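Local coordinates for protein mannan endo-1,6-alpha-mannosidase (Chaetomium thermophilum, PDB 6RY0) that probably acts on alpha-1,6-mannan as a calcium-binding family 76 glycosidase or transglycosidase that helps link GPI-anchored glycoproteins into the fungal cell wall, at residues Ala44-Met47 with Met48-Tyr51; Phe226-Leu229 with Tyr230-Tyr234; Pro339-Lys342 with Asp343-Pro347. One frame throughout, in Å; residues are numbered along the deposited sequence. Where two conformers were deposited one is given.

Contact 1. Residues Ala44-Met47 with Met48-Tyr51; sequences AYDM and MLFY
L49 spreads both methyl branches against the Y45 ring, one turn back in the chain. Its CD1 lies 3.8 Å from Y45 CE1, and its CD2 sits near the same carbon and the phenol OH. The two side chains meet at a slant. Y45 CG is anti to the backbone N (chi1 176°), and this swings the ring toward L49 although the CB of Y45 starts away from it. D46 runs alongside L49 and points the same way, with D46 OD1 3.8 Å from L49 CD1. That carboxylate has its strong partner outside the pair, a salt bridge to R367.

The backbone is the end of helix 33-48. M48 N bonds to A44 O and L49 N to Y45 O, the ordinary helical pattern. L49 N also has a weak second acceptor, D46 O, at 3.4 Å. F50 N then reaches only three residues back, to M47 O at 3.1 Å, with the donor 51° out of the carbonyl plane. A type I beta turn from M48 to Y51 follows and takes the chain off the helix.

F50 packs against helix 389-401 through A389 and A392, and M47 touches A392 as well. F50 CD2 is 3.4 Å from M47 O, which lies at the ring edge. M47 SD stands 5.4 Å from the centroid of the F50 ring in an oblique Met-aromatic contact. This sulfur contact is doubtful, because M47 has two deposited conformers.

The D46 charge is probably balanced mainly by R367, since toward L49 its OD1 only brushes a methyl. The hydrocarbon of L49 in turn covers part of the exposed Y45.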
loop_
_atom_site.group_PDB
_atom_site.type_symbol
_atom_site.label_atom_id
_atom_site.label_comp_id
_atom_site.label_asym_id
_atom_site.label_seq_id
_atom_site.Cartn_x
_atom_site.Cartn_y
_atom_site.Cartn_z
ATOM N N ALA A 44 -5.389 14.754 8.922
ATOM C CA ALA A 44 -4.536 13.893 9.724
ATOM C C ALA A 44 -5.106 13.758 11.138
ATOM O O ALA A 44 -5.039 12.688 11.752
ATOM C CB ALA A 44 -3.096 14.403 9.734
ATOM N N TYR A 45 -5.637 14.846 11.678
ATOM C CA TYR A 45 -6.306 14.829 12.980
ATOM C C TYR A 45 -7.536 13.924 12.931
ATOM O O TYR A 45 -7.708 13.070 13.796
ATOM C CB TYR A 45 -6.661 16.292 13.357
ATOM C CG TYR A 45 -7.438 16.391 14.642
ATOM C CD1 TYR A 45 -8.810 16.226 14.667
ATOM C CD2 TYR A 45 -6.777 16.661 15.854
ATOM C CE1 TYR A 45 -9.500 16.282 15.915
ATOM C CE2 TYR A 45 -7.459 16.729 17.062
ATOM C CZ TYR A 45 -8.784 16.499 17.078
ATOM O OH TYR A 45 -9.485 16.515 18.261
ATOM N N ASP A 46 -8.414 14.118 11.950
ATOM C CA ASP A 46 -9.631 13.325 11.896
ATOM C C ASP A 46 -9.348 11.853 11.696
ATOM O O ASP A 46 -10.040 11.022 12.274
ATOM C CB ASP A 46 -10.577 13.830 10.816
ATOM C CG ASP A 46 -11.445 14.989 11.277
ATOM O OD1 ASP A 46 -11.343 15.377 12.463
ATOM O OD2 ASP A 46 -12.258 15.499 10.445
ATOM N N MET A 47 -8.338 11.487 10.920
ATOM C CA MET A 47 -8.002 10.081 10.768
ATOM C C MET A 47 -7.477 9.517 12.103
ATOM O O MET A 47 -7.798 8.400 12.484
ATOM C CB MET A 47 -6.972 9.921 9.644
ATOM C CG MET A 47 -6.403 8.535 9.435
ATOM S SD MET A 47 -7.648 7.355 8.965
ATOM C CE MET A 47 -6.941 5.811 9.492
ATOM N N MET A 48 -6.686 10.301 12.817
ATOM C CA MET A 48 -6.087 9.825 14.054
ATOM C C MET A 48 -7.153 9.583 15.117
ATOM O O MET A 48 -6.936 8.754 15.991
ATOM C CB MET A 48 -5.006 10.788 14.546
ATOM C CG MET A 48 -4.122 10.327 15.699
ATOM S SD MET A 48 -3.195 8.834 15.237
ATOM C CE MET A 48 -1.856 9.063 14.138
ATOM N N LEU A 49 -8.309 10.253 15.047
ATOM C CA LEU A 49 -9.379 10.007 16.005
ATOM C C LEU A 49 -9.837 8.538 15.979
ATOM O O LEU A 49 -10.362 8.032 16.973
ATOM C CB LEU A 49 -10.585 10.902 15.755
ATOM C CG LEU A 49 -10.358 12.391 15.995
ATOM C CD1 LEU A 49 -11.621 13.156 15.554
ATOM C CD2 LEU A 49 -10.043 12.687 17.448
ATOM N N PHE A 50 -9.697 7.849 14.838
ATOM C CA PHE A 50 -10.093 6.448 14.782
ATOM C C PHE A 50 -9.151 5.537 15.563
ATOM O O PHE A 50 -9.522 4.418 15.912
ATOM C CB PHE A 50 -10.131 5.977 13.326
ATOM C CG PHE A 50 -11.233 6.596 12.516
ATOM C CD1 PHE A 50 -12.509 6.064 12.519
ATOM C CD2 PHE A 50 -10.985 7.674 11.711
ATOM C CE1 PHE A 50 -13.520 6.634 11.767
ATOM C CE2 PHE A 50 -12.004 8.258 10.971
ATOM C CZ PHE A 50 -13.272 7.738 11.003
ATOM N N TYR A 51 -7.919 5.972 15.725
ATOM C CA TYR A 51 -6.826 5.163 16.238
ATOM C C TYR A 51 -6.709 5.333 17.748
ATOM O O TYR A 51 -6.593 6.443 18.233
ATOM C CB TYR A 51 -5.534 5.590 15.567
ATOM C CG TYR A 51 -4.322 4.864 16.072
ATOM C CD1 TYR A 51 -4.082 3.543 15.733
ATOM C CD2 TYR A 51 -3.377 5.510 16.863
ATOM C CE1 TYR A 51 -2.948 2.875 16.195
ATOM C CE2 TYR A 51 -2.250 4.857 17.326
ATOM C CZ TYR A 51 -2.039 3.537 16.989
ATOM O OH TYR A 51 -0.936 2.852 17.400
#

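Contact 2. Residues Phe226-Leu229 with Tyr230-Tyr234; sequences FDWL and YAVGY
V232 pushes CG1 over the six-membered ring of W228. The methyl is 4.0 Å from the ring centroid and almost straight above the ring, a CH-pi contact. The same CG1 also sits above the centre of the Y234 ring, 3.5 Å from its plane, so one methyl is shared between two aromatic rings. V232 chi1 is 70°, which puts CG1 between the backbone N and the carbonyl carbon and aims it at both. The two rings touch as well: W228 CH2 is 3.8 Å from Y234 CE2, and their planes are turned 86° apart. L229 closes this tight side, its CD2 3.8 Å from Y234 CD2, the two side chains crossing at about a right angle.

With an alanine at W228 the indole goes, and V232 CG1 and Y234 are likely to be left without the ring they pack on and C176 O without its N-H donor.

Helix 216-231 ends here in a Schellman motif. G233 has phi 88°, where a side chain would be jammed against the preceding carbonyl O, so glycine suits the site. G233 N bonds to Y230 O, and Y234 N makes a weak bond to L229 O at 3.2 Å. Just before it, V232 N meets W228 O at 2.9 Å in a nearly straight bond. C252, disulfide-bonded to C176, touches both V232 and Y234.

On the other flank, side-chain contacts between the two segments are sparse. Backbone bonds run there from Y230 N to F226 O and from A231 N to D227 O, the latter at 2.8 Å. A231 is exposed, its CB 3.3 Å from D227 O. D227 points away at its CB; its carboxylate has a long, weak ion pair with R286. The Y230 ring stacks on H237 and also meets W240.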
loop_
_atom_site.group_PDB
_atom_site.type_symbol
_atom_site.label_atom_id
_atom_site.label_comp_id
_atom_site.label_asym_id
_atom_site.label_seq_id
_atom_site.Cartn_x
_atom_site.Cartn_y
_atom_site.Cartn_z
ATOM N N PHE A 226 7.283 -10.231 -11.800
ATOM C CA PHE A 226 6.513 -9.487 -12.793
ATOM C C PHE A 226 6.265 -10.339 -14.031
ATOM O O PHE A 226 5.155 -10.394 -14.561
ATOM C CB PHE A 226 7.245 -8.208 -13.173
ATOM C CG PHE A 226 6.377 -7.284 -13.976
ATOM C CD1 PHE A 226 6.277 -7.424 -15.345
ATOM C CD2 PHE A 226 5.646 -6.258 -13.354
ATOM C CE1 PHE A 226 5.449 -6.556 -16.069
ATOM C CE2 PHE A 226 4.841 -5.416 -14.073
ATOM C CZ PHE A 226 4.747 -5.579 -15.406
ATOM N N ASP A 227 7.313 -11.026 -14.490
ATOM C CA ASP A 227 7.177 -11.839 -15.675
ATOM C C ASP A 227 6.197 -12.982 -15.456
ATOM O O ASP A 227 5.490 -13.379 -16.387
ATOM C CB ASP A 227 8.537 -12.317 -16.140
ATOM C CG ASP A 227 9.376 -11.192 -16.777
ATOM O OD1 ASP A 227 8.862 -10.067 -17.006
ATOM O OD2 ASP A 227 10.562 -11.440 -17.005
ATOM N N TRP A 228 6.131 -13.497 -14.230
ATOM C CA TRP A 228 5.154 -14.506 -13.881
ATOM C C TRP A 228 3.725 -13.944 -13.933
ATOM O O TRP A 228 2.831 -14.545 -14.502
ATOM C CB TRP A 228 5.466 -15.115 -12.495
ATOM C CG TRP A 228 4.467 -16.153 -12.120
ATOM C CD1 TRP A 228 4.487 -17.473 -12.492
ATOM C CD2 TRP A 228 3.256 -15.960 -11.373
ATOM N NE1 TRP A 228 3.364 -18.101 -12.029
ATOM C CE2 TRP A 228 2.586 -17.203 -11.345
ATOM C CE3 TRP A 228 2.673 -14.873 -10.713
ATOM C CZ2 TRP A 228 1.382 -17.381 -10.707
ATOM C CZ3 TRP A 228 1.473 -15.056 -10.058
ATOM C CH2 TRP A 228 0.834 -16.289 -10.081
ATOM N N LEU A 229 3.520 -12.767 -13.332
ATOM C CA LEU A 229 2.220 -12.120 -13.368
ATOM C C LEU A 229 1.742 -11.893 -14.815
ATOM O O LEU A 229 0.553 -11.988 -15.118
ATOM C CB LEU A 229 2.276 -10.794 -12.630
ATOM C CG LEU A 229 2.220 -10.898 -11.106
ATOM C CD1 LEU A 229 2.566 -9.550 -10.478
ATOM C CD2 LEU A 229 0.860 -11.380 -10.631
ATOM N N TYR A 230 2.687 -11.526 -15.673
ATOM C CA TYR A 230 2.358 -11.334 -17.085
ATOM C C TYR A 230 2.045 -12.690 -17.713
ATOM O O TYR A 230 1.007 -12.848 -18.360
ATOM C CB TYR A 230 3.496 -10.612 -17.816
ATOM C CG TYR A 230 3.093 -10.147 -19.192
ATOM C CD1 TYR A 230 2.325 -9.005 -19.343
ATOM C CD2 TYR A 230 3.471 -10.842 -20.317
ATOM C CE1 TYR A 230 1.915 -8.575 -20.590
ATOM C CE2 TYR A 230 3.066 -10.395 -21.583
ATOM C CZ TYR A 230 2.299 -9.268 -21.696
ATOM O OH TYR A 230 1.859 -8.803 -22.919
ATOM N N ALA A 231 2.910 -13.681 -17.527
ATOM C CA ALA A 231 2.701 -14.979 -18.163
ATOM C C ALA A 231 1.378 -15.623 -17.764
ATOM O O ALA A 231 0.653 -16.122 -18.625
ATOM C CB ALA A 231 3.874 -15.915 -17.828
ATOM N N VAL A 232 1.044 -15.622 -16.471
ATOM C CA VAL A 232 -0.170 -16.264 -15.994
ATOM C C VAL A 232 -1.407 -15.497 -16.473
ATOM O O VAL A 232 -2.516 -16.005 -16.411
ATOM C CB VAL A 232 -0.149 -16.398 -14.442
ATOM C CG1 VAL A 232 -0.297 -15.055 -13.763
ATOM C CG2 VAL A 232 -1.164 -17.385 -13.930
ATOM N N GLY A 233 -1.241 -14.264 -16.971
ATOM C CA GLY A 233 -2.340 -13.529 -17.544
ATOM C C GLY A 233 -3.130 -12.714 -16.547
ATOM O O GLY A 233 -4.196 -12.209 -16.878
ATOM N N TYR A 234 -2.591 -12.512 -15.348
ATOM C CA TYR A 234 -3.198 -11.576 -14.418
ATOM C C TYR A 234 -3.029 -10.150 -14.931
ATOM O O TYR A 234 -3.846 -9.286 -14.599
ATOM C CB TYR A 234 -2.678 -11.723 -12.998
ATOM C CG TYR A 234 -2.937 -13.048 -12.320
ATOM C CD1 TYR A 234 -3.717 -14.070 -12.880
ATOM C CD2 TYR A 234 -2.340 -13.307 -11.118
ATOM C CE1 TYR A 234 -3.870 -15.274 -12.239
ATOM C CE2 TYR A 234 -2.475 -14.517 -10.470
ATOM C CZ TYR A 234 -3.242 -15.516 -11.031
ATOM O OH TYR A 234 -3.361 -16.771 -10.455
#

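Contact 3. Residues Pro339-Lys342 with Asp343-Pro347; sequences PHTK and DRILP
Van der Waals contacts join T341 to I345 and K342 to L346. I345 CD1 lies 3.5 Å from T341 OG1, the two side chains running side by side. The T341 hydroxyl itself is hydrogen-bonded to A338 O. L346 CD1 reaches 3.5 Å from K342 CG and also nears CE, so the methyl rests on the lysine's methylenes.

Among the hydrogen bonds, K342 O takes two donors. L346 N approaches at 2.9 Å, nearly in line with the carbonyl. I345 N comes from above the carbonyl plane, 67° out of it. T341 O receives weak bonds from R344 N and I345 N. Two waters link H340 O to D343 N, the bond of one of them to D343 N being weak.

The single charge pair is a salt bridge, K342 NZ to D343 OD1 at 3.3 Å, and the hydrogen bond within it is weak. The K342 chain is extended until chi4, where a bend of -66° turns the amine toward the carboxylate.

This is the first turn of helix 342-358, entered from a 3-10 segment. Two waters meet the D343 N-H, and a carboxylate at this helix start is likely to be favoured by the helix dipole.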
loop_
_atom_site.group_PDB
_atom_site.type_symbol
_atom_site.label_atom_id
_atom_site.label_comp_id
_atom_site.label_asym_id
_atom_site.label_seq_id
_atom_site.Cartn_x
_atom_site.Cartn_y
_atom_site.Cartn_z
ATOM N N PRO A 339 9.869 10.494 -14.129
ATOM C CA PRO A 339 9.366 11.854 -14.356
ATOM C C PRO A 339 8.660 12.081 -15.682
ATOM O O PRO A 339 7.903 13.043 -15.779
ATOM C CB PRO A 339 10.613 12.724 -14.200
ATOM C CG PRO A 339 11.729 11.800 -14.317
ATOM C CD PRO A 339 11.301 10.476 -13.832
ATOM N N HIS A 340 8.894 11.233 -16.675
ATOM C CA HIS A 340 8.181 11.402 -17.931
ATOM C C HIS A 340 6.679 11.209 -17.775
ATOM O O HIS A 340 5.935 11.608 -18.675
ATOM C CB HIS A 340 8.739 10.476 -18.994
ATOM C CG HIS A 340 8.285 9.059 -18.865
ATOM N ND1 HIS A 340 8.848 8.173 -17.975
ATOM C CD2 HIS A 340 7.322 8.387 -19.523
ATOM C CE1 HIS A 340 8.246 7.008 -18.097
ATOM N NE2 HIS A 340 7.319 7.108 -19.031
ATOM N N THR A 341 6.226 10.630 -16.658
ATOM C CA THR A 341 4.808 10.416 -16.413
ATOM C C THR A 341 4.107 11.607 -15.769
ATOM O O THR A 341 2.890 11.561 -15.601
ATOM C CB THR A 341 4.570 9.209 -15.492
ATOM O OG1 THR A 341 5.061 9.485 -14.182
ATOM C CG2 THR A 341 5.165 7.939 -16.057
ATOM N N LYS A 342 4.857 12.632 -15.368
ATOM C CA LYS A 342 4.312 13.654 -14.492
ATOM C C LYS A 342 3.050 14.306 -15.053
ATOM O O LYS A 342 2.050 14.471 -14.347
ATOM C CB LYS A 342 5.403 14.670 -14.163
ATOM C CG LYS A 342 4.982 15.749 -13.234
ATOM C CD LYS A 342 6.100 16.779 -13.009
ATOM C CE LYS A 342 5.556 18.178 -12.655
ATOM N NZ LYS A 342 4.807 18.791 -13.813
ATOM N N ASP A 343 3.079 14.705 -16.317
ATOM C CA ASP A 343 1.948 15.434 -16.870
ATOM C C ASP A 343 0.745 14.548 -17.171
ATOM O O ASP A 343 -0.359 15.055 -17.311
ATOM C CB ASP A 343 2.358 16.197 -18.131
ATOM C CG ASP A 343 3.350 17.327 -17.852
ATOM O OD1 ASP A 343 3.472 17.777 -16.691
ATOM O OD2 ASP A 343 3.982 17.786 -18.812
ATOM N N ARG A 344 0.932 13.229 -17.225
ATOM C CA ARG A 344 -0.180 12.310 -17.342
ATOM C C ARG A 344 -0.866 12.084 -15.987
ATOM O O ARG A 344 -2.039 11.753 -15.945
ATOM C CB ARG A 344 0.253 10.951 -17.891
ATOM C CG ARG A 344 0.845 11.019 -19.297
ATOM C CD ARG A 344 1.208 9.630 -19.794
ATOM N NE ARG A 344 0.014 8.850 -20.046
ATOM C CZ ARG A 344 0.029 7.550 -20.375
ATOM N NH1 ARG A 344 1.149 6.848 -20.345
ATOM N NH2 ARG A 344 -1.099 6.949 -20.715
ATOM N N ILE A 345 -0.128 12.217 -14.902
ATOM C CA ILE A 345 -0.594 11.805 -13.598
ATOM C C ILE A 345 -1.058 13.002 -12.747
ATOM O O ILE A 345 -2.149 12.964 -12.183
ATOM C CB ILE A 345 0.490 10.997 -12.840
ATOM C CG1 ILE A 345 0.672 9.635 -13.544
ATOM C CG2 ILE A 345 0.119 10.842 -11.359
ATOM C CD1 ILE A 345 1.807 8.801 -12.952
ATOM N N LEU A 346 -0.223 14.025 -12.573
ATOM C CA LEU A 346 -0.554 15.056 -11.588
ATOM C C LEU A 346 -1.882 15.749 -11.847
ATOM O O LEU A 346 -2.621 15.976 -10.897
ATOM C CB LEU A 346 0.577 16.060 -11.394
ATOM C CG LEU A 346 1.867 15.464 -10.829
ATOM C CD1 LEU A 346 2.865 16.575 -10.550
ATOM C CD2 LEU A 346 1.670 14.649 -9.571
ATOM N N PRO A 347 -2.238 16.086 -13.101
ATOM C CA PRO A 347 -3.532 16.772 -13.295
ATOM C C PRO A 347 -4.721 15.913 -12.917
ATOM O O PRO A 347 -5.752 16.432 -12.463
ATOM C CB PRO A 347 -3.517 17.119 -14.788
ATOM C CG PRO A 347 -2.069 17.182 -15.127
ATOM C CD PRO A 347 -1.432 16.084 -14.327
HETATM O O HOH W 1 3.765 13.005 -18.619
HETATM O O HOH W 2 5.375 14.597 -18.022
#

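The three contacts are separate local packings at ends of helices in one family 76 domain, probably an (alpha/alpha)6 barrel as in its relatives. Contacts 1 and 2 close helices at their C-terminal ends, and contact 3 opens one at its N-terminal end. Contacts 1 and 2 lie on opposite sides of the chain's centre, their centres 38 Å apart. Contacts 2 and 3 are the nearest pair, with about 13 Å between nearest atoms. Contact 1 alone approaches the metal site: the F50 side chain is about 7 Å from that of D73, a calcium ligand with H385, and about 11 Å from the calcium ion. Contacts 2 and 3 are plain packing remote from it.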